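Local coordinates for protein F01G10.3, confirmed by transcript evidence (Caenorhabditis elegans, PDB 3K6J) that probably acts as an NAD+-dependent (3S)-3-hydroxyacyl-CoA dehydrogenase, being the zinc-bearing dehydrogenase part of a multifunctional enzyme, at residues V54-I59 with G77-L82; L128-L133 with I155-C160. One frame throughout, in Å; residues are numbered along the deposited sequence.

Interaction 1 of 2, residues V54-I59 with G77-L82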
# COMPACT_ATOMS: atom_id res chain seq x y z
N VAL A 54 7.51 22.78 6.03
CA VAL A 54 6.23 22.40 6.61
C VAL A 54 6.37 22.32 8.13
O VAL A 54 6.85 21.32 8.67
CB VAL A 54 5.66 21.10 5.94
CG1 VAL A 54 4.58 20.49 6.77
CG2 VAL A 54 5.11 21.44 4.55
N ASN A 55 5.98 23.39 8.81
CA ASN A 55 6.09 23.43 10.29
C ASN A 55 4.79 23.14 11.00
O ASN A 55 4.76 22.95 12.22
CB ASN A 55 6.64 24.80 10.76
CG ASN A 55 8.13 24.94 10.49
OD1 ASN A 55 8.57 25.84 9.76
ND2 ASN A 55 8.92 24.02 11.05
N SER A 56 3.72 23.10 10.22
CA SER A 56 2.39 22.99 10.75
C SER A 56 1.49 22.36 9.71
O SER A 56 1.49 22.79 8.57
CB SER A 56 1.88 24.38 11.07
OG SER A 56 0.76 24.25 11.88
N VAL A 57 0.71 21.37 10.11
CA VAL A 57 -0.14 20.61 9.18
C VAL A 57 -1.58 20.54 9.68
O VAL A 57 -1.82 20.65 10.87
CB VAL A 57 0.42 19.19 8.94
CG1 VAL A 57 -0.56 18.32 8.18
CG2 VAL A 57 1.75 19.29 8.17
N ALA A 58 -2.54 20.38 8.76
CA ALA A 58 -3.90 20.13 9.13
C ALA A 58 -4.44 18.99 8.30
O ALA A 58 -4.15 18.88 7.12
CB ALA A 58 -4.81 21.40 8.99
N ILE A 59 -5.18 18.12 8.95
CA ILE A 59 -5.80 16.98 8.32
C ILE A 59 -7.30 17.17 8.56
O ILE A 59 -7.74 17.25 9.72
CB ILE A 59 -5.35 15.65 8.96
CG1 ILE A 59 -3.81 15.44 8.90
CG2 ILE A 59 -6.15 14.48 8.36
CD1 ILE A 59 -3.23 15.16 7.50
N GLY A 77 6.82 15.03 15.37
CA GLY A 77 6.98 16.31 16.07
C GLY A 77 6.46 17.53 15.32
O GLY A 77 6.86 18.66 15.58
N ILE A 78 5.56 17.30 14.36
CA ILE A 78 5.00 18.41 13.62
C ILE A 78 3.62 18.74 14.20
O ILE A 78 2.78 17.83 14.37
CB ILE A 78 4.92 18.11 12.08
CG1 ILE A 78 6.34 17.97 11.50
CG2 ILE A 78 4.14 19.21 11.32
CD1 ILE A 78 6.42 17.16 10.22
N GLU A 79 3.40 20.02 14.50
CA GLU A 79 2.12 20.49 14.98
C GLU A 79 1.05 20.15 13.98
O GLU A 79 1.10 20.62 12.83
CB GLU A 79 2.16 22.02 15.21
CG GLU A 79 0.95 22.53 15.99
CD GLU A 79 0.71 24.03 15.80
OE1 GLU A 79 0.73 24.51 14.64
OE2 GLU A 79 0.49 24.71 16.84
N THR A 80 0.10 19.31 14.40
CA THR A 80 -0.92 18.77 13.52
C THR A 80 -2.33 19.03 14.07
O THR A 80 -2.68 18.57 15.16
CB THR A 80 -0.72 17.21 13.32
OG1 THR A 80 0.63 16.96 12.88
CG2 THR A 80 -1.70 16.63 12.30
N PHE A 81 -3.13 19.75 13.30
CA PHE A 81 -4.53 19.89 13.64
C PHE A 81 -5.32 18.80 12.96
O PHE A 81 -5.15 18.54 11.77
CB PHE A 81 -5.06 21.27 13.21
CG PHE A 81 -4.34 22.41 13.86
CD1 PHE A 81 -4.77 22.92 15.09
CD2 PHE A 81 -3.19 22.97 13.25
CE1 PHE A 81 -4.08 23.97 15.69
CE2 PHE A 81 -2.52 24.02 13.84
CZ PHE A 81 -2.95 24.52 15.07
N LEU A 82 -6.17 18.13 13.72
CA LEU A 82 -7.08 17.18 13.15
C LEU A 82 -8.48 17.79 13.25
O LEU A 82 -9.05 17.91 14.33
CB LEU A 82 -6.93 15.83 13.86
CG LEU A 82 -7.81 14.66 13.40
CD1 LEU A 82 -7.68 14.40 11.90
CD2 LEU A 82 -7.46 13.43 14.24
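Val57 is held from both of its peptide groups by the strand of Glu79 to Leu82. Its N donates to Glu79 O at 2.8 Å, and its O accepts from Phe81 N at 2.9 Å. Ile59 N then donates to Phe81 O, also at 2.9 Å and nearly straight. The two strands run parallel, with 19° between their directions. This is the first beta-alpha-beta unit of a Rossmann fold.

The tight part is the largely apolar face with Val57, Ile59, the CG2 methyl of Thr80, and Leu82. Leu82 CD1 lies 3.9 Å from Ile59 CG2. With CG anti to the backbone N (chi1 -180°), the CD1 branch of Leu82 comes nearer to Ile59 than its CB bond alone would suggest. Nearby, Val57 CG2 meets Ile78 CG2 at 4.0 Å. Thr80 OG1 turns back to its own segment and bonds Ile78 O from above the carbonyl plane.

The face with Ser56, Ala58 and Phe81 is more polar at its start. Ser56 OG donates to Glu79 OE1 at 2.8 Å, and it also lies near the plane of the Phe81 ring, at its edge. The other carboxylate oxygen of Glu79 takes part in a salt bridge with Lys120. The looser end is at Asn55, which is exposed and whose CB bond is directed away from the partner segment.

Helix 64-75 packs on Val57, Ile59 and Thr80, while strand 133-136 flanks strand 56-60.

Interaction 2 of 2, residues L128-L133 with I155-C160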
# COMPACT_ATOMS: atom_id res chain seq x y z
N LEU A 128 -6.34 27.38 11.51
CA LEU A 128 -5.47 26.86 10.45
C LEU A 128 -4.65 27.89 9.69
O LEU A 128 -3.80 27.53 8.87
CB LEU A 128 -6.29 26.04 9.45
CG LEU A 128 -7.17 24.91 9.97
CD1 LEU A 128 -7.73 24.09 8.81
CD2 LEU A 128 -6.39 24.03 10.93
N SER A 129 -4.88 29.17 9.95
CA SER A 129 -4.36 30.23 9.08
C SER A 129 -2.83 30.23 8.91
O SER A 129 -2.33 30.74 7.91
CB SER A 129 -4.87 31.60 9.56
OG SER A 129 -4.27 31.93 10.78
N ASN A 130 -2.10 29.67 9.88
CA ASN A 130 -0.65 29.53 9.73
C ASN A 130 -0.16 28.14 9.26
O ASN A 130 1.04 27.87 9.28
CB ASN A 130 0.09 29.97 11.00
CG ASN A 130 1.52 30.44 10.71
OD1 ASN A 130 1.82 31.01 9.64
ND2 ASN A 130 2.42 30.21 11.67
N CYS A 131 -1.07 27.28 8.81
CA CYS A 131 -0.74 25.91 8.36
C CYS A 131 -0.05 25.88 7.00
O CYS A 131 -0.48 26.55 6.06
CB CYS A 131 -1.99 25.03 8.31
SG CYS A 131 -2.48 24.33 9.90
N ASP A 132 1.00 25.06 6.89
CA ASP A 132 1.79 24.95 5.65
C ASP A 132 1.25 23.90 4.68
O ASP A 132 1.45 24.00 3.47
CB ASP A 132 3.25 24.64 5.97
CG ASP A 132 3.89 25.72 6.83
OD1 ASP A 132 3.76 26.90 6.46
OD2 ASP A 132 4.53 25.39 7.86
N LEU A 133 0.59 22.89 5.23
CA LEU A 133 0.04 21.79 4.44
C LEU A 133 -1.28 21.34 5.05
O LEU A 133 -1.38 21.07 6.25
CB LEU A 133 1.03 20.61 4.37
CG LEU A 133 0.53 19.31 3.70
CD1 LEU A 133 0.18 19.50 2.25
CD2 LEU A 133 1.52 18.15 3.85
N ILE A 155 -8.75 31.76 3.70
CA ILE A 155 -8.42 31.79 5.14
C ILE A 155 -6.98 31.36 5.44
O ILE A 155 -6.43 31.68 6.50
CB ILE A 155 -9.49 31.05 6.02
CG1 ILE A 155 -9.37 31.46 7.51
CG2 ILE A 155 -9.41 29.53 5.85
CD1 ILE A 155 -9.56 32.99 7.83
N CYS A 156 -6.36 30.66 4.50
CA CYS A 156 -4.96 30.21 4.65
C CYS A 156 -3.97 31.09 3.90
O CYS A 156 -4.33 31.74 2.91
CB CYS A 156 -4.82 28.77 4.14
SG CYS A 156 -5.80 27.63 5.12
N LYS A 157 -2.73 31.08 4.37
CA LYS A 157 -1.66 31.86 3.76
C LYS A 157 -1.39 31.35 2.35
O LYS A 157 -1.63 30.18 2.05
CB LYS A 157 -0.40 31.83 4.63
CG LYS A 157 0.20 30.46 4.90
CD LYS A 157 1.17 30.56 6.04
CE LYS A 157 2.08 29.37 6.08
NZ LYS A 157 2.76 29.23 7.40
N SER A 158 -0.91 32.25 1.49
CA SER A 158 -0.84 31.96 0.04
C SER A 158 0.15 30.85 -0.31
O SER A 158 0.10 30.33 -1.42
CB SER A 158 -0.46 33.22 -0.74
OG SER A 158 0.79 33.70 -0.29
N THR A 159 1.03 30.50 0.63
CA THR A 159 2.00 29.42 0.38
C THR A 159 1.48 27.99 0.68
O THR A 159 2.21 27.02 0.47
CB THR A 159 3.35 29.66 1.11
OG1 THR A 159 3.13 29.99 2.49
CG2 THR A 159 4.10 30.81 0.45
N CYS A 160 0.22 27.88 1.11
CA CYS A 160 -0.33 26.64 1.66
C CYS A 160 -0.62 25.61 0.59
O CYS A 160 -1.30 25.89 -0.41
CB CYS A 160 -1.59 26.91 2.50
SG CYS A 160 -2.16 25.48 3.53
O HOH W 1 3.48 25.37 2.09
O HOH W 2 4.38 27.50 4.04
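Lys157 reaches across to Asn130 and Asp132, joining two loops at the N-terminal ends of two neighbouring inner strands of the Rossmann-fold sheet. Residues 128-133 lead into strand 133-136, and residues 155-160 lead from helix 142-153 into strand 161-164. Each loop holds a type I beta turn, Leu128 to Cys131 and Lys157 to Cys160.

The charged contact is a salt bridge. Lys157 NZ lies 2.7 Å from Asp132 OD1, on the syn side of the carboxylate and 34° out of its plane. Asp132 OD2 accepts a hydrogen bond from the backbone N of Asn55. The carboxylate is therefore gripped at both oxygens, which would be expected to favour its ionised form.

The same ammonium group donates two more hydrogen bonds, both to Asn130. One goes to the backbone O at 2.9 Å, the other to OD1 at 3.0 Å. In each case NZ stands well above the plane of the carbonyl or amide group. The lysine leaves its backbone with CG between N and the carbonyl carbon (chi1 60°), then runs extended. The CB, CG and CD carbons pass Ser129 O on the way, and NZ ends among the three oxygens.

Van der Waals contacts continue along the loops. Ser129 CB sits 3.4 Å from Ile155 O. The side chains of Cys156 and Cys160 touch Ile134 of strand 133-136.

Cys160 places its sulfur anti to the backbone N (chi1 -168°), and SG lies 3.2 Å from Cys131 O.

Water bridges close the Thr159 side. One water donates to both Asp132 O and Thr159 O. A second donates to Asp132 OD1 at 2.6 Å and lies 3.2 Å from Thr159 OG1.

In the fold
Interactions 1 and 2 are neighbours in one Rossmann-type sheet, with centres 11 Å apart. They meet along strand 56-60, which has strand 79-83 on one side and strand 133-136 on the other. The 2.6 Å between Asn55 N and Asp132 OD2 ties the two contacts together, so the loop ahead of strand 56-60 shares the aspartate used in interaction 2. Ala58 N and Leu133 O, 2.9 Å apart, probably continue the bonding into the sheet. Interaction 1 is nearer the zinc site: the side chain of Ile59 is about 12 Å from that of the zinc ligand His188. Interaction 2 lies away from the zinc site.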